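Local coordinates for endo-1,4-beta-xylanase (Uncultured bacterium, PDB 7AX7), which removes acetyl groups from acetylated xylan with the help of cobalt, as an independently working CE4 domain of a multidomain xylanase, at residues G56-S61 / F179-E184; T109-I114 / Y197-N202; Q135-A140 / L165-E170. All blocks are in the same frame, centred on the assembly; numbering follows the deposited sequence.

In the fold
Contacts 1 and 2 both reach one curled parallel sheet, while contact 3 pairs two helices packed outside it. In contact 1 the strand 58-61 meets the start of helix 182-189; that strand runs straight into His62, which binds cobalt together with Asp12 and His66. Contact 2 lies at the surface, 18 Å from contact 1 between centres, where helix 108-113 meets the last strand; the Ile199 side chain is about 12 Å from the cobalt. In contact 3 the Arg136 side chain is about 13 Å from the metal. Contact 3 touches contact 1 by packing, Phe179 CZ lying 3.9 Å from Ile169 CA, whereas the centres of contacts 2 and 3 are 28 Å apart.

Contact 1. Residues G56-S61 / F179-E184; sequences GCELAS and FVTVSE
Glu58 and Ser183 carry the polar part of this contact through two hydrogen bonds to one carboxylate. Ser183 N donates a hydrogen bond to Glu58 OE1 at 2.8 Å, nearly straight at 170° and on the syn lone pair of that oxygen. The Ser183 hydroxyl donates to the other oxygen: OG is 2.5 Å from Glu58 OE2, again on the syn side but 30° out of the carboxylate plane. The side chain spans the gap because CG stands anti to the backbone N (chi1 178°) and the rest of the chain is extended. Lying at the first turn of a helix, the carboxylate would probably be favoured as an anion. With Glu58 replaced by alanine, the Ser183 amide and hydroxyl would probably both lose their acceptor.

Helix capping is the second element. Thr181 is the N-cap: its OG1 accepts from Glu184 N at 3.0 Å, and Glu184 OE1 accepts in return from Thr181 N at 3.0 Å, which makes a capping box. A water bonded to Gly56 O at 2.7 Å makes a weak, longer bond to Glu184 OE2.

Apolar packing is slight. Thr181 CB sits 3.8 Å from Glu58 CB, and its methyl CG2 is 3.8 Å from Gly56 O; Gly56 itself, at positive phi, ends the preceding helix in a Schellman motif.

Strand 58-61 hydrogen-bonds to strand 33-36, whose Thr33 touches both Glu58 and Thr181. Phe98 packs on Glu58 and Ser183, while Lys31 forms a salt bridge with Glu184.

Contact 2. Residues T109-I114 / Y197-N202; sequences TMYQNI and YKIWSN
Tyr111 and Tyr197 mark the closest backbone approach, their CA atoms 5.5 Å apart, where the short helix 108-113 passes the residues leading into strand 199-200. No direct hydrogen bond crosses here. Instead a water joins the backbones: it donates to Tyr111 O at 2.8 Å and accepts from Tyr197 N at the same distance.

The ring of Tyr111 does most of the touching. It extends along the 197-199 backbone, so successive atoms of one side of the ring meet successive residues. CD1 approaches Tyr197 CA obliquely at 3.5 Å; CE1 comes 3.6 Å from Lys198 O, which lies at the ring edge near its plane; and OH reaches Ile199 CB at 3.4 Å, the two side chains crossing at about a right angle. Tyr111 CG is anti to the carbonyl carbon (chi1 -83°), which swings the ring off the helix across this chain. Phe118 meets the same ring with the planes about 30° apart.

Tyr197 points its CB away from the helix, yet its ring turns back and presents an edge: Tyr111 CB lies in the ring plane, 3.8 Å from CD1. Lys198 also points away. Its CE rests 3.4 Å above one face of Trp200, offset toward the rim, and its NZ is bonded to Gly205 O.

Trp200 shares backbone bonds with Phe118 and Gln120, and the weakly bonded strand 199-200 lies parallel to strand 118-123. The contact thus packs the helix before strand 118-123 on that neighbour and the loop leading into it, consistent with the deformed beta/alpha barrel of CE4 deacetylases.

Contact 3. Residues Q135-A140 / L165-E170; sequences QRVNNA and LPQIIE
Val137 lies under one face of the flat Gln167 amide, the two side chains crossing at about a right angle. Its CG2 is 3.8 Å from Gln167 CD, and CG1, over the same face, is 3.9 Å from Gln167 NE2. At the end of the amide NE2 is taken up by Gln134 OE1, a bond that would help fix the rotation of the group. The aliphatic stem joins in, Gln167 CB standing 3.8 Å from Val137 CG2. The second flat group, the Arg136 guanidinium, turns away from residues 165-170 toward the start of the same helix, where NH1 bonds to Thr161 OG1 and to Asn158 OD1, while NE bonds to the carbonyl of Thr131; Arg136 meets the other segment through its backbone O.

Ile168 carries the rest of the apolar packing. With CG1 anti to the carbonyl carbon (chi1 -67°), its longer branch reaches over to the first helix, where CD1 is 3.6 Å from Ala140 CB and CG1 is 3.8 Å from Val137 CA. The small methyl of Ala140 also receives CG2 of Ile168, at 3.8 Å.

The axes of residues 135-140 and 165-170 approach to 8.9 Å and cross at -24°, running in nearly the same direction. The two helices follow each other around strand 148-153, each connecting parallel strands of the sheet, consistent with the distorted beta/alpha barrel of NodB-type deacetylases.

Contact 1. Residues G56-S61 / F179-E184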
ATOM      1  N   GLY A  56       8.032   8.499   8.163  1.00 10.32           N
ATOM      2  CA  GLY A  56       8.276   7.079   8.311  1.00 10.00           C
ATOM      3  C   GLY A  56       7.245   6.192   7.655  1.00  9.71           C
ATOM      4  O   GLY A  56       7.101   5.032   8.051  1.00 12.17           O
ATOM      5  N   CYS A  57       6.496   6.706   6.683  1.00  7.06           N
ATOM      6  CA  CYS A  57       5.615   5.857   5.898  1.00  6.70           C
ATOM      7  C   CYS A  57       6.444   5.149   4.844  1.00  8.67           C
ATOM      8  O   CYS A  57       7.362   5.734   4.270  1.00 10.11           O
ATOM      9  CB  CYS A  57       4.498   6.667   5.240  1.00  6.85           C
ATOM     10  SG  CYS A  57       3.322   7.413   6.415  1.00  9.00           S
ATOM     11  N   GLU A  58       6.128   3.882   4.609  1.00  9.84           N
ATOM     12  CA  GLU A  58       6.896   3.071   3.678  1.00  7.28           C
ATOM     13  C   GLU A  58       6.408   3.287   2.255  1.00  8.34           C
ATOM     14  O   GLU A  58       5.202   3.342   2.000  1.00  6.95           O
ATOM     15  CB  GLU A  58       6.784   1.589   4.034  1.00  5.58           C
ATOM     16  CG  GLU A  58       7.528   0.687   3.052  1.00  7.75           C
ATOM     17  CD  GLU A  58       7.706  -0.728   3.568  1.00  9.09           C
ATOM     18  OE1 GLU A  58       6.952  -1.133   4.480  1.00  7.17           O
ATOM     19  OE2 GLU A  58       8.611  -1.437   3.063  1.00 12.93           O
ATOM     20  N   LEU A  59       7.350   3.391   1.323  1.00  5.51           N
ATOM     21  CA  LEU A  59       7.024   3.497  -0.092  1.00 12.27           C
ATOM     22  C   LEU A  59       7.297   2.158  -0.785  1.00 10.03           C
ATOM     23  O   LEU A  59       8.368   1.561  -0.611  1.00  5.65           O
ATOM     24  CB  LEU A  59       7.813   4.635  -0.746  1.00 10.48           C
ATOM     25  CG  LEU A  59       7.699   6.030  -0.106  1.00 10.05           C
ATOM     26  CD1 LEU A  59       8.465   7.072  -0.921  1.00  9.12           C
ATOM     27  CD2 LEU A  59       6.240   6.457   0.062  1.00  7.93           C
ATOM     28  N   ALA A  60       6.324   1.692  -1.569  1.00  8.20           N
ATOM     29  CA  ALA A  60       6.370   0.399  -2.247  1.00  8.23           C
ATOM     30  C   ALA A  60       5.922   0.576  -3.703  1.00  8.40           C
ATOM     31  O   ALA A  60       5.517   1.660  -4.127  1.00  9.03           O
ATOM     32  CB  ALA A  60       5.493  -0.637  -1.515  1.00  6.20           C
ATOM     33  N   SER A  61       5.987  -0.501  -4.473  1.00  6.59           N
ATOM     34  CA  SER A  61       5.798  -0.449  -5.920  1.00  6.99           C
ATOM     35  C   SER A  61       4.387  -0.883  -6.303  1.00  6.97           C
ATOM     36  O   SER A  61       3.900  -1.920  -5.838  1.00  7.95           O
ATOM     37  CB  SER A  61       6.821  -1.345  -6.615  1.00  5.47           C
ATOM     38  OG  SER A  61       6.590  -1.373  -8.014  1.00 10.38           O
ATOM     39  N   PHE A 179      -0.471   0.019  14.570  1.00 10.83           N
ATOM     40  CA  PHE A 179      -0.275   0.217  13.141  1.00 10.32           C
ATOM     41  C   PHE A 179       1.201   0.107  12.787  1.00 10.49           C
ATOM     42  O   PHE A 179       2.062   0.662  13.476  1.00 11.66           O
ATOM     43  CB  PHE A 179      -0.826   1.573  12.700  1.00 10.92           C
ATOM     44  CG  PHE A 179      -2.318   1.656  12.767  1.00 12.15           C
ATOM     45  CD1 PHE A 179      -3.095   1.199  11.719  1.00 13.71           C
ATOM     46  CD2 PHE A 179      -2.947   2.173  13.890  1.00 12.14           C
ATOM     47  CE1 PHE A 179      -4.480   1.263  11.788  1.00 16.83           C
ATOM     48  CE2 PHE A 179      -4.323   2.237  13.963  1.00 10.57           C
ATOM     49  CZ  PHE A 179      -5.091   1.789  12.916  1.00  9.76           C
ATOM     50  N   VAL A 180       1.487  -0.626  11.707  1.00  9.03           N
ATOM     51  CA  VAL A 180       2.852  -0.850  11.249  1.00  8.81           C
ATOM     52  C   VAL A 180       2.894  -0.728   9.733  1.00 13.61           C
ATOM     53  O   VAL A 180       1.882  -0.879   9.046  1.00  8.20           O
ATOM     54  CB  VAL A 180       3.386  -2.231  11.688  1.00 11.19           C
ATOM     55  CG1 VAL A 180       3.472  -2.319  13.226  1.00 13.10           C
ATOM     56  CG2 VAL A 180       2.508  -3.353  11.132  1.00  7.40           C
ATOM     57  N   THR A 181       4.090  -0.445   9.212  1.00  8.37           N
ATOM     58  CA  THR A 181       4.321  -0.585   7.783  1.00  8.47           C
ATOM     59  C   THR A 181       4.396  -2.068   7.428  1.00  8.14           C
ATOM     60  O   THR A 181       4.496  -2.936   8.300  1.00  7.82           O
ATOM     61  CB  THR A 181       5.615   0.116   7.357  1.00  8.69           C
ATOM     62  OG1 THR A 181       6.747  -0.585   7.904  1.00  7.37           O
ATOM     63  CG2 THR A 181       5.642   1.579   7.835  1.00  7.93           C
ATOM     64  N   VAL A 182       4.346  -2.360   6.126  1.00  8.66           N
ATOM     65  CA  VAL A 182       4.463  -3.746   5.678  1.00  5.41           C
ATOM     66  C   VAL A 182       5.829  -4.320   6.059  1.00  7.43           C
ATOM     67  O   VAL A 182       5.922  -5.447   6.567  1.00  7.97           O
ATOM     68  CB  VAL A 182       4.185  -3.843   4.167  1.00  7.18           C
ATOM     69  CG1 VAL A 182       4.332  -5.283   3.675  1.00  8.40           C
ATOM     70  CG2 VAL A 182       2.772  -3.330   3.861  1.00  7.18           C
ATOM     71  N   SER A 183       6.906  -3.547   5.861  1.00  6.32           N
ATOM     72  CA  SER A 183       8.220  -3.989   6.328  1.00  6.75           C
ATOM     73  C   SER A 183       8.198  -4.264   7.827  1.00  8.76           C
ATOM     74  O   SER A 183       8.668  -5.310   8.285  1.00  9.95           O
ATOM     75  CB  SER A 183       9.296  -2.946   5.996  1.00  9.59           C
ATOM     76  OG  SER A 183       9.726  -3.035   4.649  1.00  8.15           O
ATOM     77  N   GLU A 184       7.653  -3.332   8.613  1.00  8.47           N
ATOM     78  CA  GLU A 184       7.589  -3.542  10.059  1.00  9.31           C
ATOM     79  C   GLU A 184       6.730  -4.751  10.407  1.00  9.61           C
ATOM     80  O   GLU A 184       7.036  -5.485  11.350  1.00  9.47           O
ATOM     81  CB  GLU A 184       7.055  -2.287  10.747  1.00  8.52           C
ATOM     82  CG  GLU A 184       8.049  -1.154  10.805  1.00 12.16           C
ATOM     83  CD  GLU A 184       7.396   0.152  11.211  1.00 14.88           C
ATOM     84  OE1 GLU A 184       6.146   0.210  11.245  1.00 10.52           O
ATOM     85  OE2 GLU A 184       8.134   1.116  11.494  1.00 13.29           O
TER
HETATM   86  O   HOH W   1       8.845   3.227   9.047  1.00 10.49           O

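Contact 2. Residues T109-I114 / Y197-N202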
ATOM      1  N   THR A 109       3.701 -15.333 -15.605  1.00  9.04           N
ATOM      2  CA  THR A 109       4.758 -14.487 -16.150  1.00 10.40           C
ATOM      3  C   THR A 109       5.180 -13.412 -15.151  1.00 10.08           C
ATOM      4  O   THR A 109       6.378 -13.178 -14.956  1.00  9.00           O
ATOM      5  CB  THR A 109       4.290 -13.883 -17.476  1.00 11.88           C
ATOM      6  OG1 THR A 109       3.962 -14.951 -18.370  1.00 14.30           O
ATOM      7  CG2 THR A 109       5.377 -13.016 -18.118  1.00  9.33           C
ATOM      8  N   MET A 110       4.211 -12.786 -14.470  1.00  8.82           N
ATOM      9  CA  MET A 110       4.546 -11.795 -13.447  1.00  7.87           C
ATOM     10  C   MET A 110       5.371 -12.413 -12.322  1.00 11.64           C
ATOM     11  O   MET A 110       6.420 -11.878 -11.940  1.00  9.39           O
ATOM     12  CB  MET A 110       3.268 -11.155 -12.893  1.00  8.37           C
ATOM     13  CG  MET A 110       2.611 -10.211 -13.873  1.00  7.01           C
ATOM     14  SD  MET A 110       0.957  -9.728 -13.405  1.00 11.74           S
ATOM     15  CE  MET A 110       1.342  -8.657 -12.012  1.00  8.27           C
ATOM     16  N   TYR A 111       4.905 -13.538 -11.768  1.00  8.34           N
ATOM     17  CA  TYR A 111       5.639 -14.172 -10.677  1.00  7.66           C
ATOM     18  C   TYR A 111       7.065 -14.546 -11.082  1.00 10.72           C
ATOM     19  O   TYR A 111       7.980 -14.484 -10.252  1.00  9.54           O
ATOM     20  CB  TYR A 111       4.900 -15.418 -10.195  1.00  8.38           C
ATOM     21  CG  TYR A 111       3.774 -15.173  -9.206  1.00  9.19           C
ATOM     22  CD1 TYR A 111       4.021 -14.620  -7.951  1.00 13.07           C
ATOM     23  CD2 TYR A 111       2.473 -15.550  -9.511  1.00 12.80           C
ATOM     24  CE1 TYR A 111       2.993 -14.425  -7.039  1.00 12.24           C
ATOM     25  CE2 TYR A 111       1.441 -15.365  -8.608  1.00 14.30           C
ATOM     26  CZ  TYR A 111       1.703 -14.800  -7.379  1.00 11.49           C
ATOM     27  OH  TYR A 111       0.666 -14.628  -6.495  1.00 11.69           O
ATOM     28  N   GLN A 112       7.269 -14.947 -12.341  1.00  8.32           N
ATOM     29  CA  GLN A 112       8.595 -15.327 -12.816  1.00  9.50           C
ATOM     30  C   GLN A 112       9.518 -14.127 -13.003  1.00 13.30           C
ATOM     31  O   GLN A 112      10.743 -14.303 -13.061  1.00 11.61           O
ATOM     32  CB  GLN A 112       8.484 -16.086 -14.151  1.00 10.71           C
ATOM     33  CG  GLN A 112       7.731 -17.425 -14.081  1.00  8.38           C
ATOM     34  CD  GLN A 112       7.315 -17.956 -15.456  1.00 10.56           C
ATOM     35  OE1 GLN A 112       7.642 -17.371 -16.485  1.00 11.42           O
ATOM     36  NE2 GLN A 112       6.582 -19.073 -15.469  1.00  8.84           N
ATOM     37  N   ASN A 113       8.968 -12.918 -13.122  1.00 11.23           N
ATOM     38  CA  ASN A 113       9.755 -11.773 -13.558  1.00 11.12           C
ATOM     39  C   ASN A 113       9.675 -10.595 -12.605  1.00 12.50           C
ATOM     40  O   ASN A 113      10.053  -9.484 -12.989  1.00 14.60           O
ATOM     41  CB  ASN A 113       9.327 -11.345 -14.964  1.00 10.90           C
ATOM     42  CG  ASN A 113       9.836 -12.304 -16.027  1.00 12.11           C
ATOM     43  OD1 ASN A 113      11.024 -12.319 -16.318  1.00 13.41           O
ATOM     44  ND2 ASN A 113       8.949 -13.135 -16.575  1.00  8.76           N
ATOM     45  N   ILE A 114       9.204 -10.808 -11.379  1.00 11.77           N
ATOM     46  CA  ILE A 114       9.138  -9.777 -10.350  1.00 10.57           C
ATOM     47  C   ILE A 114       9.838 -10.323  -9.112  1.00 16.08           C
ATOM     48  O   ILE A 114       9.472 -11.391  -8.605  1.00 12.46           O
ATOM     49  CB  ILE A 114       7.687  -9.359 -10.043  1.00 10.90           C
ATOM     50  CG1 ILE A 114       7.067  -8.723 -11.297  1.00 10.69           C
ATOM     51  CG2 ILE A 114       7.626  -8.397  -8.854  1.00 10.18           C
ATOM     52  CD1 ILE A 114       5.618  -8.335 -11.149  1.00  9.49           C
ATOM     53  N   TYR A 197       6.650 -16.723  -5.836  1.00 10.14           N
ATOM     54  CA  TYR A 197       5.419 -17.393  -6.260  1.00 10.44           C
ATOM     55  C   TYR A 197       4.359 -17.372  -5.158  1.00 12.06           C
ATOM     56  O   TYR A 197       3.508 -18.263  -5.081  1.00 11.91           O
ATOM     57  CB  TYR A 197       5.704 -18.832  -6.703  1.00 12.17           C
ATOM     58  CG  TYR A 197       6.910 -18.982  -7.609  1.00 13.25           C
ATOM     59  CD1 TYR A 197       7.037 -18.225  -8.766  1.00 16.87           C
ATOM     60  CD2 TYR A 197       7.935 -19.873  -7.293  1.00 12.34           C
ATOM     61  CE1 TYR A 197       8.149 -18.361  -9.599  1.00 14.95           C
ATOM     62  CE2 TYR A 197       9.032 -20.019  -8.111  1.00 14.58           C
ATOM     63  CZ  TYR A 197       9.138 -19.258  -9.261  1.00 18.17           C
ATOM     64  OH  TYR A 197      10.239 -19.398 -10.072  1.00 22.50           O
ATOM     65  N   LYS A 198       4.399 -16.347  -4.305  1.00 12.77           N
ATOM     66  CA  LYS A 198       3.460 -16.186  -3.205  1.00 12.38           C
ATOM     67  C   LYS A 198       2.922 -14.765  -3.198  1.00 12.15           C
ATOM     68  O   LYS A 198       3.631 -13.818  -3.546  1.00 11.64           O
ATOM     69  CB  LYS A 198       4.132 -16.484  -1.867  1.00 12.53           C
ATOM     70  CG  LYS A 198       3.208 -16.466  -0.664  1.00 10.19           C
ATOM     71  CD  LYS A 198       3.936 -16.995   0.560  1.00 14.03           C
ATOM     72  CE  LYS A 198       3.022 -17.025   1.787  1.00 18.24           C
ATOM     73  NZ  LYS A 198       1.973 -18.082   1.682  1.00 16.57           N
ATOM     74  N   ILE A 199       1.664 -14.611  -2.801  1.00 11.16           N
ATOM     75  CA  ILE A 199       1.093 -13.285  -2.589  1.00 10.38           C
ATOM     76  C   ILE A 199       0.493 -13.236  -1.187  1.00 11.67           C
ATOM     77  O   ILE A 199      -0.317 -14.094  -0.821  1.00 14.87           O
ATOM     78  CB  ILE A 199       0.054 -12.921  -3.672  1.00 10.47           C
ATOM     79  CG1 ILE A 199      -0.417 -11.468  -3.497  1.00 11.22           C
ATOM     80  CG2 ILE A 199      -1.122 -13.856  -3.642  1.00 11.78           C
ATOM     81  CD1 ILE A 199      -0.937 -10.837  -4.805  1.00  8.05           C
ATOM     82  N   TRP A 200       0.891 -12.225  -0.411  1.00  9.52           N
ATOM     83  CA  TRP A 200       0.619 -12.142   1.019  1.00  7.10           C
ATOM     84  C   TRP A 200      -0.552 -11.211   1.308  1.00  9.77           C
ATOM     85  O   TRP A 200      -0.634 -10.113   0.752  1.00  9.06           O
ATOM     86  CB  TRP A 200       1.832 -11.597   1.777  1.00  9.91           C
ATOM     87  CG  TRP A 200       3.113 -12.362   1.709  1.00  6.88           C
ATOM     88  CD1 TRP A 200       4.100 -12.238   0.770  1.00 12.37           C
ATOM     89  CD2 TRP A 200       3.582 -13.318   2.663  1.00  9.57           C
ATOM     90  NE1 TRP A 200       5.152 -13.081   1.072  1.00 11.56           N
ATOM     91  CE2 TRP A 200       4.857 -13.758   2.229  1.00 11.01           C
ATOM     92  CE3 TRP A 200       3.043 -13.862   3.837  1.00  9.16           C
ATOM     93  CZ2 TRP A 200       5.599 -14.718   2.929  1.00 11.10           C
ATOM     94  CZ3 TRP A 200       3.791 -14.813   4.536  1.00 11.45           C
ATOM     95  CH2 TRP A 200       5.050 -15.229   4.079  1.00 10.57           C
ATOM     96  N   SER A 201      -1.437 -11.638   2.209  1.00  5.93           N
ATOM     97  CA  SER A 201      -2.421 -10.754   2.819  1.00 10.93           C
ATOM     98  C   SER A 201      -2.277 -10.651   4.330  1.00 10.43           C
ATOM     99  O   SER A 201      -2.864  -9.744   4.932  1.00 10.30           O
ATOM    100  CB  SER A 201      -3.848 -11.218   2.484  1.00  6.55           C
ATOM    101  OG  SER A 201      -4.063 -11.151   1.087  1.00 10.13           O
ATOM    102  N   ASN A 202      -1.521 -11.550   4.951  1.00  9.80           N
ATOM    103  CA  ASN A 202      -1.314 -11.580   6.390  1.00 10.61           C
ATOM    104  C   ASN A 202       0.074 -12.151   6.624  1.00 12.18           C
ATOM    105  O   ASN A 202       0.492 -13.075   5.922  1.00 13.51           O
ATOM    106  CB  ASN A 202      -2.385 -12.429   7.097  1.00 12.79           C
ATOM    107  CG  ASN A 202      -2.343 -12.297   8.613  1.00 14.68           C
ATOM    108  OD1 ASN A 202      -1.391 -12.736   9.259  1.00 12.34           O
ATOM    109  ND2 ASN A 202      -3.392 -11.711   9.190  1.00 13.46           N
TER
HETATM  110  O   HOH W   2       7.518 -14.548  -7.459  1.00 11.35           O

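Contact 3. Residues Q135-A140 / L165-E170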
ATOM      1  N   GLN A 135     -19.615   2.608   4.848  1.00 13.18           N
ATOM      2  CA  GLN A 135     -19.274   1.273   4.360  1.00 16.65           C
ATOM      3  C   GLN A 135     -17.765   1.057   4.400  1.00 16.35           C
ATOM      4  O   GLN A 135     -17.289  -0.016   4.793  1.00 10.16           O
ATOM      5  CB  GLN A 135     -19.801   1.061   2.939  1.00 15.94           C
ATOM      6  CG  GLN A 135     -21.306   0.814   2.836  1.00 18.28           C
ATOM      7  CD  GLN A 135     -21.762   0.608   1.394  1.00 16.47           C
ATOM      8  OE1 GLN A 135     -21.642   1.502   0.554  1.00 14.61           O
ATOM      9  NE2 GLN A 135     -22.278  -0.581   1.102  1.00 17.79           N
ATOM     10  N   ARG A 136     -16.999   2.073   3.994  1.00 12.19           N
ATOM     11  CA  ARG A 136     -15.543   1.969   4.033  1.00 14.23           C
ATOM     12  C   ARG A 136     -15.051   1.754   5.458  1.00 14.67           C
ATOM     13  O   ARG A 136     -14.217   0.877   5.715  1.00 10.43           O
ATOM     14  CB  ARG A 136     -14.916   3.221   3.407  1.00 11.71           C
ATOM     15  CG  ARG A 136     -15.198   3.316   1.914  1.00 14.25           C
ATOM     16  CD  ARG A 136     -14.804   4.645   1.293  1.00 16.30           C
ATOM     17  NE  ARG A 136     -15.397   4.752  -0.040  1.00 17.08           N
ATOM     18  CZ  ARG A 136     -14.809   5.302  -1.101  1.00 16.33           C
ATOM     19  NH1 ARG A 136     -13.583   5.809  -1.009  1.00 12.59           N
ATOM     20  NH2 ARG A 136     -15.454   5.333  -2.264  1.00 16.81           N
ATOM     21  N   VAL A 137     -15.574   2.541   6.403  1.00 11.96           N
ATOM     22  CA  VAL A 137     -15.229   2.369   7.811  1.00 10.20           C
ATOM     23  C   VAL A 137     -15.495   0.933   8.246  1.00 11.31           C
ATOM     24  O   VAL A 137     -14.615   0.254   8.786  1.00 11.09           O
ATOM     25  CB  VAL A 137     -16.014   3.373   8.680  1.00 13.66           C
ATOM     26  CG1 VAL A 137     -15.899   3.020  10.161  1.00 12.25           C
ATOM     27  CG2 VAL A 137     -15.558   4.821   8.412  1.00 12.64           C
ATOM     28  N   ASN A 138     -16.719   0.445   8.010  1.00  9.56           N
ATOM     29  CA  ASN A 138     -17.097  -0.867   8.528  1.00 13.60           C
ATOM     30  C   ASN A 138     -16.321  -1.989   7.840  1.00 11.12           C
ATOM     31  O   ASN A 138     -15.953  -2.977   8.482  1.00  9.89           O
ATOM     32  CB  ASN A 138     -18.607  -1.073   8.388  1.00 11.44           C
ATOM     33  CG  ASN A 138     -19.402  -0.129   9.280  1.00 17.09           C
ATOM     34  OD1 ASN A 138     -18.889   0.370  10.279  1.00 17.05           O
ATOM     35  ND2 ASN A 138     -20.650   0.123   8.918  1.00 18.75           N
ATOM     36  N   ASN A 139     -16.047  -1.850   6.541  1.00 12.23           N
ATOM     37  CA  ASN A 139     -15.263  -2.873   5.855  1.00 11.46           C
ATOM     38  C   ASN A 139     -13.850  -2.957   6.427  1.00 12.27           C
ATOM     39  O   ASN A 139     -13.310  -4.053   6.606  1.00 13.74           O
ATOM     40  CB  ASN A 139     -15.233  -2.599   4.348  1.00 12.38           C
ATOM     41  CG  ASN A 139     -16.587  -2.817   3.691  1.00 15.34           C
ATOM     42  OD1 ASN A 139     -17.492  -3.399   4.296  1.00 14.31           O
ATOM     43  ND2 ASN A 139     -16.730  -2.361   2.450  1.00 13.06           N
ATOM     44  N   ALA A 140     -13.235  -1.813   6.724  1.00 11.24           N
ATOM     45  CA  ALA A 140     -11.895  -1.823   7.303  1.00 10.90           C
ATOM     46  C   ALA A 140     -11.904  -2.431   8.701  1.00 12.32           C
ATOM     47  O   ALA A 140     -11.042  -3.256   9.034  1.00 12.55           O
ATOM     48  CB  ALA A 140     -11.322  -0.402   7.333  1.00  8.09           C
ATOM     49  N   LEU A 165     -11.136   7.588   7.057  1.00  7.77           N
ATOM     50  CA  LEU A 165      -9.920   7.173   7.752  1.00  9.58           C
ATOM     51  C   LEU A 165      -9.908   7.496   9.252  1.00 10.62           C
ATOM     52  O   LEU A 165      -9.424   6.655  10.031  1.00  8.53           O
ATOM     53  CB  LEU A 165      -8.709   7.787   7.039  1.00  7.87           C
ATOM     54  CG  LEU A 165      -7.337   7.302   7.512  1.00 10.84           C
ATOM     55  CD1 LEU A 165      -7.200   5.789   7.357  1.00  8.01           C
ATOM     56  CD2 LEU A 165      -6.227   8.014   6.762  1.00 11.45           C
ATOM     57  N   PRO A 166     -10.400   8.647   9.730  1.00  8.41           N
ATOM     58  CA  PRO A 166     -10.331   8.880  11.183  1.00 10.40           C
ATOM     59  C   PRO A 166     -11.081   7.843  12.002  1.00 10.95           C
ATOM     60  O   PRO A 166     -10.540   7.370  13.009  1.00  8.93           O
ATOM     61  CB  PRO A 166     -10.914  10.293  11.334  1.00 10.00           C
ATOM     62  CG  PRO A 166     -10.487  10.967  10.049  1.00  8.49           C
ATOM     63  CD  PRO A 166     -10.749   9.884   9.007  1.00  9.19           C
ATOM     64  N   GLN A 167     -12.302   7.462  11.598  1.00  9.59           N
ATOM     65  CA  GLN A 167     -13.024   6.413  12.320  1.00 12.00           C
ATOM     66  C   GLN A 167     -12.269   5.093  12.275  1.00  7.44           C
ATOM     67  O   GLN A 167     -12.284   4.327  13.246  1.00  7.81           O
ATOM     68  CB  GLN A 167     -14.425   6.209  11.739  1.00 14.61           C
ATOM     69  CG  GLN A 167     -15.445   7.307  12.035  1.00 25.35           C
ATOM     70  CD  GLN A 167     -16.749   7.127  11.238  1.00 25.07           C
ATOM     71  OE1 GLN A 167     -16.979   7.815  10.240  1.00 19.15           O
ATOM     72  NE2 GLN A 167     -17.599   6.204  11.683  1.00 22.70           N
ATOM     73  N   ILE A 168     -11.653   4.781  11.135  1.00  6.94           N
ATOM     74  CA  ILE A 168     -10.926   3.522  11.010  1.00  9.51           C
ATOM     75  C   ILE A 168      -9.781   3.467  12.016  1.00  7.10           C
ATOM     76  O   ILE A 168      -9.627   2.483  12.748  1.00  7.97           O
ATOM     77  CB  ILE A 168     -10.422   3.319   9.567  1.00 10.24           C
ATOM     78  CG1 ILE A 168     -11.605   3.130   8.604  1.00  8.87           C
ATOM     79  CG2 ILE A 168      -9.458   2.096   9.504  1.00  7.31           C
ATOM     80  CD1 ILE A 168     -11.218   3.201   7.115  1.00  6.80           C
ATOM     81  N   ILE A 169      -8.965   4.523  12.074  1.00  7.29           N
ATOM     82  CA  ILE A 169      -7.815   4.523  12.981  1.00  7.06           C
ATOM     83  C   ILE A 169      -8.287   4.485  14.428  1.00 10.69           C
ATOM     84  O   ILE A 169      -7.848   3.645  15.227  1.00  7.31           O
ATOM     85  CB  ILE A 169      -6.917   5.747  12.719  1.00  8.44           C
ATOM     86  CG1 ILE A 169      -6.237   5.632  11.352  1.00  8.73           C
ATOM     87  CG2 ILE A 169      -5.881   5.921  13.851  1.00  6.53           C
ATOM     88  CD1 ILE A 169      -5.579   6.899  10.914  1.00  9.87           C
ATOM     89  N   GLU A 170      -9.187   5.401  14.785  1.00 10.16           N
ATOM     90  CA  GLU A 170      -9.707   5.453  16.144  1.00 10.32           C
ATOM     91  C   GLU A 170     -10.297   4.112  16.552  1.00 11.85           C
ATOM     92  O   GLU A 170     -10.108   3.665  17.692  1.00 12.15           O
ATOM     93  CB  GLU A 170     -10.765   6.551  16.251  1.00 10.08           C
ATOM     94  CG  GLU A 170     -11.285   6.782  17.660  1.00 11.99           C
ATOM     95  CD  GLU A 170     -12.616   7.498  17.670  1.00 11.54           C
ATOM     96  OE1 GLU A 170     -12.644   8.701  17.346  1.00 10.53           O
ATOM     97  OE2 GLU A 170     -13.634   6.849  17.986  1.00 13.17           O
TER